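Local coordinates for protein mandelate racemase/muconate lactonizing enzyme (Polaromonas sp., PDB 2OG9) that probably isomerises a carboxylate substrate, perhaps mandelate, by abstracting its alpha proton in the manner of the enolase superfamily, at residues W17-S22 with F51-T56; I47-A52 with E338-L343; P74-H79 with S112-Q117. All coordinates share one frame; numbering follows the deposited sequence.

Contact 1. Residues W17-S22 with F51-T56; sequences WVRISS and FAEIET
R19 and E53 run side by side off the same face of an antiparallel pair of strands and meet through a salt bridge, NH1 of R19 to OE1 of E53 at 2.6 Å. The acceptor lies at the guanidinium edge, in its plane, and is approached nearly end-on along the E53 CD-OE1 bond, but the N-H is bent, at 135°, and the two planar groups stand almost perpendicular. R19 places its CG opposite the backbone N (chi1 174°) and stays extended to NE, which carries the guanidinium alongside E53 and sets NH1 beyond the outer end of its CD-OE1 bond; NH2 turns to a second salt bridge with E378. One step along this face, W17 and E55 also lie alongside each other. The E55 carboxylate is tilted 48° to the indole, with OE2 3.3 Å from CZ3 of W17. Its charge is paired with R384, which also makes a cation-pi contact with W17, while the indole NE1 bonds to Q380. W17, R19 and S21 are in hydrogen-bonded pairs with E55, E53 and F51, exemplified by R19 N to E53 O at 2.9 Å and E53 N to R19 O at 2.8 Å. The reverse face is apolar and looser: V18 CG2 is 4.4 Å from I54 CG1, and I20 sits beside A52. These are the two central strands of the four-stranded sheet in the N-terminal capping domain. Strand 375-382 bonds to the outer edge of 17-22, strand 61-69 flanks 51-56, and helices 73-83 and 114-133 cover the face bearing V18, I20 and A52.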
# COMPACT_ATOMS: atom_id res chain seq x y z
N TRP A 17 10.52 40.56 31.60
CA TRP A 17 9.31 40.54 32.41
C TRP A 17 8.20 39.75 31.72
O TRP A 17 8.07 39.79 30.51
CB TRP A 17 8.83 41.98 32.63
CG TRP A 17 7.59 42.13 33.48
CD1 TRP A 17 7.52 42.05 34.84
CD2 TRP A 17 6.27 42.45 33.02
NE1 TRP A 17 6.23 42.30 35.26
CE2 TRP A 17 5.45 42.55 34.16
CE3 TRP A 17 5.70 42.66 31.76
CZ2 TRP A 17 4.08 42.86 34.08
CZ3 TRP A 17 4.35 42.97 31.67
CH2 TRP A 17 3.55 43.06 32.83
N VAL A 18 7.42 39.04 32.52
CA VAL A 18 6.31 38.25 31.99
C VAL A 18 5.16 38.29 32.99
O VAL A 18 5.38 38.14 34.19
CB VAL A 18 6.70 36.77 31.78
CG1 VAL A 18 5.51 35.99 31.25
CG2 VAL A 18 7.87 36.66 30.81
N ARG A 19 3.95 38.53 32.50
CA ARG A 19 2.78 38.55 33.36
C ARG A 19 1.66 37.70 32.78
O ARG A 19 1.32 37.82 31.60
CB ARG A 19 2.26 39.99 33.56
CG ARG A 19 0.95 40.04 34.35
CD ARG A 19 0.61 41.45 34.83
NE ARG A 19 -0.65 41.47 35.57
CZ ARG A 19 -1.85 41.41 35.01
NH1 ARG A 19 -1.96 41.34 33.69
NH2 ARG A 19 -2.95 41.40 35.76
N ILE A 20 1.10 36.83 33.60
CA ILE A 20 0.00 35.98 33.16
C ILE A 20 -1.24 36.30 33.97
O ILE A 20 -1.16 36.55 35.18
CB ILE A 20 0.32 34.49 33.31
CG1 ILE A 20 0.82 34.21 34.73
CG2 ILE A 20 1.33 34.08 32.24
CD1 ILE A 20 0.99 32.75 35.03
N SER A 21 -2.38 36.28 33.31
CA SER A 21 -3.65 36.58 33.95
C SER A 21 -4.70 35.58 33.51
O SER A 21 -4.76 35.22 32.34
CB SER A 21 -4.13 37.98 33.53
OG SER A 21 -3.10 38.94 33.59
N SER A 22 -5.52 35.12 34.45
CA SER A 22 -6.60 34.20 34.15
C SER A 22 -7.87 35.03 34.27
O SER A 22 -8.33 35.35 35.36
CB SER A 22 -6.63 33.04 35.15
OG SER A 22 -7.59 32.07 34.76
N PHE A 51 -4.25 35.27 29.60
CA PHE A 51 -3.49 36.32 28.94
C PHE A 51 -2.03 36.25 29.35
O PHE A 51 -1.71 36.00 30.51
CB PHE A 51 -4.04 37.70 29.30
CG PHE A 51 -5.33 38.05 28.61
CD1 PHE A 51 -5.36 38.27 27.24
CD2 PHE A 51 -6.51 38.17 29.34
CE1 PHE A 51 -6.56 38.59 26.59
CE2 PHE A 51 -7.71 38.49 28.71
CZ PHE A 51 -7.73 38.70 27.33
N ALA A 52 -1.14 36.45 28.38
CA ALA A 52 0.29 36.46 28.64
C ALA A 52 0.83 37.77 28.09
O ALA A 52 0.53 38.14 26.94
CB ALA A 52 0.97 35.28 27.97
N GLU A 53 1.59 38.47 28.91
CA GLU A 53 2.21 39.73 28.52
C GLU A 53 3.71 39.53 28.66
O GLU A 53 4.19 39.00 29.67
CB GLU A 53 1.76 40.86 29.44
CG GLU A 53 0.29 41.24 29.28
CD GLU A 53 -0.21 42.13 30.41
OE1 GLU A 53 -0.78 41.60 31.39
OE2 GLU A 53 -0.01 43.36 30.32
N ILE A 54 4.45 39.93 27.63
CA ILE A 54 5.90 39.78 27.62
C ILE A 54 6.54 41.11 27.25
O ILE A 54 6.10 41.80 26.32
CB ILE A 54 6.33 38.70 26.58
CG1 ILE A 54 5.76 37.34 26.98
CG2 ILE A 54 7.85 38.62 26.51
CD1 ILE A 54 6.07 36.23 25.97
N GLU A 55 7.59 41.47 27.98
CA GLU A 55 8.31 42.72 27.74
C GLU A 55 9.81 42.43 27.78
O GLU A 55 10.26 41.54 28.50
CB GLU A 55 7.91 43.78 28.77
CG GLU A 55 6.56 44.42 28.46
CD GLU A 55 6.08 45.39 29.53
OE1 GLU A 55 6.92 46.03 30.19
OE2 GLU A 55 4.85 45.52 29.70
N THR A 56 10.58 43.19 27.01
CA THR A 56 12.02 42.96 26.92
C THR A 56 12.88 44.14 27.37
O THR A 56 12.39 45.26 27.54
CB THR A 56 12.43 42.63 25.48
OG1 THR A 56 12.28 43.80 24.67
CG2 THR A 56 11.54 41.51 24.92

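Contact 2. Residues I47-A52 with E338-L343; sequences IAILFA and EWLEPL
The extended strand carrying I47, I49 and F51 faces the compact turn that bears W339, L340 and L343, with the backbones well apart: the CA atoms of I47 and L340 are 9.1 Å from each other, and no hydrogen bond crosses the gap. The contact joins the sheet of the N-terminal capping domain to a loop of the barrel-bearing part of the chain, the two-domain arrangement of the enolase superfamily. A type I beta turn spans E338 to E341, with E341 N bonded to E338 O at 3.2 Å, and a short 3-10 segment follows, held by L343 N to L340 O. Side chains fill the space between. I49 and L343 reach out tip to tip, with CG1 of I49 3.7 Å from CD1 of L343. I49 also extends CD1 toward CD2 of L340, a lighter touch at 4.3 Å. The same L343 methyl meets the F51 ring end at CZ, 3.8 Å away, while CG2 of I49 rests over one face of that ring near its rim, so I49, two residues earlier on the same strand, helps to hold the phenyl. C23 and W374 also pack on L343. At the other end I47 and W339 cross at about a right angle. The methyl CD1 of I47 comes in at the edge of the indole, in its plane, 3.6 Å from CE3.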
# COMPACT_ATOMS: atom_id res chain seq x y z
N ILE A 47 -16.13 31.85 29.71
CA ILE A 47 -14.96 31.28 29.05
C ILE A 47 -13.72 31.80 29.77
O ILE A 47 -13.56 33.00 29.98
CB ILE A 47 -14.89 31.70 27.56
CG1 ILE A 47 -16.09 31.14 26.81
CG2 ILE A 47 -13.60 31.18 26.93
CD1 ILE A 47 -16.13 31.52 25.34
N ALA A 48 -12.84 30.88 30.16
CA ALA A 48 -11.62 31.25 30.86
C ALA A 48 -10.55 31.64 29.85
O ALA A 48 -10.18 30.83 29.00
CB ALA A 48 -11.13 30.08 31.73
N ILE A 49 -10.05 32.87 29.94
CA ILE A 49 -9.02 33.33 29.01
C ILE A 49 -7.69 33.49 29.74
O ILE A 49 -7.64 34.09 30.81
CB ILE A 49 -9.39 34.72 28.41
CG1 ILE A 49 -10.81 34.69 27.83
CG2 ILE A 49 -8.36 35.11 27.36
CD1 ILE A 49 -10.98 33.81 26.61
N LEU A 50 -6.62 32.94 29.18
CA LEU A 50 -5.30 33.09 29.78
C LEU A 50 -4.52 34.12 28.99
O LEU A 50 -4.18 33.89 27.83
CB LEU A 50 -4.53 31.76 29.78
CG LEU A 50 -3.06 31.89 30.18
CD1 LEU A 50 -2.97 32.33 31.63
CD2 LEU A 50 -2.33 30.57 29.97
N PHE A 51 -4.25 35.27 29.60
CA PHE A 51 -3.49 36.32 28.94
C PHE A 51 -2.03 36.25 29.35
O PHE A 51 -1.71 36.00 30.51
CB PHE A 51 -4.04 37.70 29.30
CG PHE A 51 -5.33 38.05 28.61
CD1 PHE A 51 -5.36 38.27 27.24
CD2 PHE A 51 -6.51 38.17 29.34
CE1 PHE A 51 -6.56 38.59 26.59
CE2 PHE A 51 -7.71 38.49 28.71
CZ PHE A 51 -7.73 38.70 27.33
N ALA A 52 -1.14 36.45 28.38
CA ALA A 52 0.29 36.46 28.64
C ALA A 52 0.83 37.77 28.09
O ALA A 52 0.53 38.14 26.94
CB ALA A 52 0.97 35.28 27.97
N GLU A 338 -18.88 37.66 18.08
CA GLU A 338 -18.65 38.74 19.05
C GLU A 338 -18.28 38.48 20.50
O GLU A 338 -17.92 39.41 21.20
CB GLU A 338 -19.88 39.67 19.01
CG GLU A 338 -21.19 39.03 19.56
CD GLU A 338 -21.74 37.88 18.69
OE1 GLU A 338 -21.75 38.01 17.44
OE2 GLU A 338 -22.20 36.85 19.24
N TRP A 339 -18.31 37.23 20.96
CA TRP A 339 -18.04 36.96 22.40
C TRP A 339 -16.80 37.56 23.08
O TRP A 339 -16.86 37.98 24.24
CB TRP A 339 -18.02 35.45 22.69
CG TRP A 339 -19.23 34.70 22.23
CD1 TRP A 339 -20.30 35.20 21.55
CD2 TRP A 339 -19.46 33.29 22.36
NE1 TRP A 339 -21.17 34.19 21.23
CE2 TRP A 339 -20.68 33.01 21.72
CE3 TRP A 339 -18.74 32.24 22.95
CZ2 TRP A 339 -21.21 31.71 21.66
CZ3 TRP A 339 -19.26 30.95 22.88
CH2 TRP A 339 -20.49 30.70 22.24
N LEU A 340 -15.66 37.58 22.38
CA LEU A 340 -14.44 38.09 22.98
C LEU A 340 -14.25 39.61 22.97
O LEU A 340 -13.37 40.11 23.66
CB LEU A 340 -13.23 37.44 22.32
CG LEU A 340 -13.22 35.92 22.19
CD1 LEU A 340 -11.83 35.48 21.74
CD2 LEU A 340 -13.58 35.27 23.52
N GLU A 341 -15.05 40.33 22.19
CA GLU A 341 -14.90 41.78 22.07
C GLU A 341 -14.70 42.57 23.37
O GLU A 341 -13.87 43.47 23.42
CB GLU A 341 -16.08 42.37 21.29
CG GLU A 341 -16.17 41.83 19.86
CD GLU A 341 -17.22 42.54 19.03
OE1 GLU A 341 -18.32 42.82 19.56
OE2 GLU A 341 -16.96 42.79 17.83
N PRO A 342 -15.46 42.25 24.44
CA PRO A 342 -15.32 42.98 25.71
C PRO A 342 -13.90 42.97 26.31
O PRO A 342 -13.56 43.83 27.12
CB PRO A 342 -16.31 42.27 26.63
CG PRO A 342 -17.35 41.79 25.70
CD PRO A 342 -16.55 41.27 24.53
N LEU A 343 -13.09 42.01 25.90
CA LEU A 343 -11.73 41.88 26.42
C LEU A 343 -10.74 42.86 25.80
O LEU A 343 -9.70 43.14 26.39
CB LEU A 343 -11.20 40.47 26.17
CG LEU A 343 -11.94 39.25 26.72
CD1 LEU A 343 -11.31 37.99 26.16
CD2 LEU A 343 -11.88 39.25 28.25

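Contact 3. Residues P74-H79 with S112-Q117; sequences PGQFAH and SGLSTQ
NE2 of Q76 is gripped by two carbonyl oxygens, OE1 of Q117 across the contact and the backbone O of Y67. The bond to Q117 OE1 is 2.7 Å long and bent, 139° at the hydrogen. The acceptor lies close to the amide plane of Q76, yet the donor stands well above the carbonyl plane of Q117, not on a lone pair; the two amide planes are 84° apart. Both glutamine chains are extended beyond CG and cross at a slant, and NE2 of Q76 also passes 3.4 Å from CB of Q117. Second partners fix the amide rotations: OE1 of Q76 accepts a hydrogen bond from S66 OG, and NE2 of Q117 donates to R291 O and to S108 O of the second subunit. These buried amides are therefore engaged at both ends. The two methyls of L114 divide between Q76 and G75. Its CD2 lies 3.8 Å from CG of Q76, the two side chains crossing at about a right angle, and its CD1 is 4.2 Å from CA of G75, where a bare backbone lets the helices draw close. Farther along, a chi1 of -164° swings the H79 imidazole away from its own backbone N and out over S115. CB of S115 makes a CH-pi contact with that ring face, 3.8 Å from the centroid. G113 occupies the N-cap position of the second helix. Thus the first turn of helix 114-133 packs on helix 73-83 in the capping domain; L50 of strand 46-56 touches Q76 and F77, F77 continues onto strands 15-26 and 375-382, and the second subunit packs on A78, H79 and L114.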
# COMPACT_ATOMS: atom_id res chain seq x y z
N PRO A 74 -8.13 26.92 35.16
CA PRO A 74 -7.21 26.81 36.29
C PRO A 74 -5.91 26.06 35.95
O PRO A 74 -4.82 26.46 36.36
CB PRO A 74 -8.05 26.07 37.33
CG PRO A 74 -9.42 26.61 37.07
CD PRO A 74 -9.50 26.57 35.56
N GLY A 75 -6.05 24.96 35.22
CA GLY A 75 -4.88 24.17 34.85
C GLY A 75 -3.92 24.93 33.96
O GLY A 75 -2.71 24.85 34.15
N GLN A 76 -4.46 25.65 32.97
CA GLN A 76 -3.62 26.42 32.06
C GLN A 76 -2.85 27.49 32.81
O GLN A 76 -1.66 27.68 32.59
CB GLN A 76 -4.47 27.10 30.97
CG GLN A 76 -5.10 26.17 29.95
CD GLN A 76 -5.74 26.94 28.80
OE1 GLN A 76 -5.88 28.16 28.88
NE2 GLN A 76 -6.15 26.24 27.75
N PHE A 77 -3.53 28.21 33.69
CA PHE A 77 -2.88 29.27 34.45
C PHE A 77 -1.77 28.72 35.33
O PHE A 77 -0.66 29.24 35.33
CB PHE A 77 -3.88 30.01 35.34
CG PHE A 77 -3.23 31.05 36.23
CD1 PHE A 77 -2.84 32.28 35.72
CD2 PHE A 77 -2.96 30.75 37.57
CE1 PHE A 77 -2.17 33.21 36.51
CE2 PHE A 77 -2.29 31.68 38.37
CZ PHE A 77 -1.90 32.91 37.85
N ALA A 78 -2.09 27.68 36.09
CA ALA A 78 -1.14 27.06 37.00
C ALA A 78 0.13 26.64 36.27
O ALA A 78 1.23 26.87 36.76
CB ALA A 78 -1.77 25.86 37.69
N HIS A 79 -0.03 26.02 35.10
CA HIS A 79 1.14 25.58 34.35
C HIS A 79 1.91 26.79 33.80
O HIS A 79 3.14 26.84 33.87
CB HIS A 79 0.73 24.66 33.20
CG HIS A 79 1.88 23.88 32.63
ND1 HIS A 79 2.51 22.87 33.33
CD2 HIS A 79 2.54 23.99 31.45
CE1 HIS A 79 3.50 22.39 32.60
NE2 HIS A 79 3.55 23.06 31.46
N SER A 112 0.68 18.23 23.86
CA SER A 112 -0.67 18.68 23.56
C SER A 112 -1.46 18.84 24.83
O SER A 112 -1.06 18.37 25.89
CB SER A 112 -1.37 17.67 22.65
OG SER A 112 -1.62 16.47 23.35
N GLY A 113 -2.60 19.51 24.73
CA GLY A 113 -3.43 19.70 25.91
C GLY A 113 -3.14 20.97 26.68
O GLY A 113 -2.63 21.94 26.12
N LEU A 114 -3.47 20.96 27.97
CA LEU A 114 -3.29 22.13 28.82
C LEU A 114 -1.90 22.75 28.85
O LEU A 114 -1.77 23.98 28.85
CB LEU A 114 -3.72 21.81 30.26
CG LEU A 114 -5.18 21.42 30.50
CD1 LEU A 114 -5.40 21.17 31.99
CD2 LEU A 114 -6.12 22.52 30.01
N SER A 115 -0.85 21.93 28.90
CA SER A 115 0.50 22.49 28.97
C SER A 115 0.90 23.27 27.71
O SER A 115 1.45 24.36 27.81
CB SER A 115 1.52 21.39 29.25
OG SER A 115 1.53 20.42 28.23
N THR A 116 0.61 22.72 26.54
CA THR A 116 0.98 23.41 25.31
C THR A 116 0.05 24.60 25.04
O THR A 116 0.43 25.54 24.35
CB THR A 116 1.02 22.45 24.10
OG1 THR A 116 -0.15 21.63 24.09
CG2 THR A 116 2.26 21.57 24.16
N GLN A 117 -1.17 24.56 25.58
CA GLN A 117 -2.09 25.67 25.39
C GLN A 117 -1.56 26.83 26.24
O GLN A 117 -1.65 28.00 25.85
CB GLN A 117 -3.51 25.27 25.82
CG GLN A 117 -4.04 24.12 24.98
CD GLN A 117 -5.44 23.66 25.37
OE1 GLN A 117 -5.90 23.87 26.50
NE2 GLN A 117 -6.11 22.98 24.43

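All three contacts are largely buried, but their chemistry follows their place. Contact 1 is sheet pairing, with backbone bonds and a partly exposed ion pair; contact 2 is wholly apolar across its segments and joins the capping domain to the barrel part of the chain; contact 3 joins two helices through an amide bond and a ring face, beside a neighbouring subunit. Contacts 1 and 2 both use strand 46-56 and share F51, which pairs by its backbone in one and packs by its ring in the other. Helix 73-83 of contact 3 lies on the sheet face away from I47, I49 and F51: its F77 touches I20 and S22 of contact 1 and L50 on the strand of contact 2.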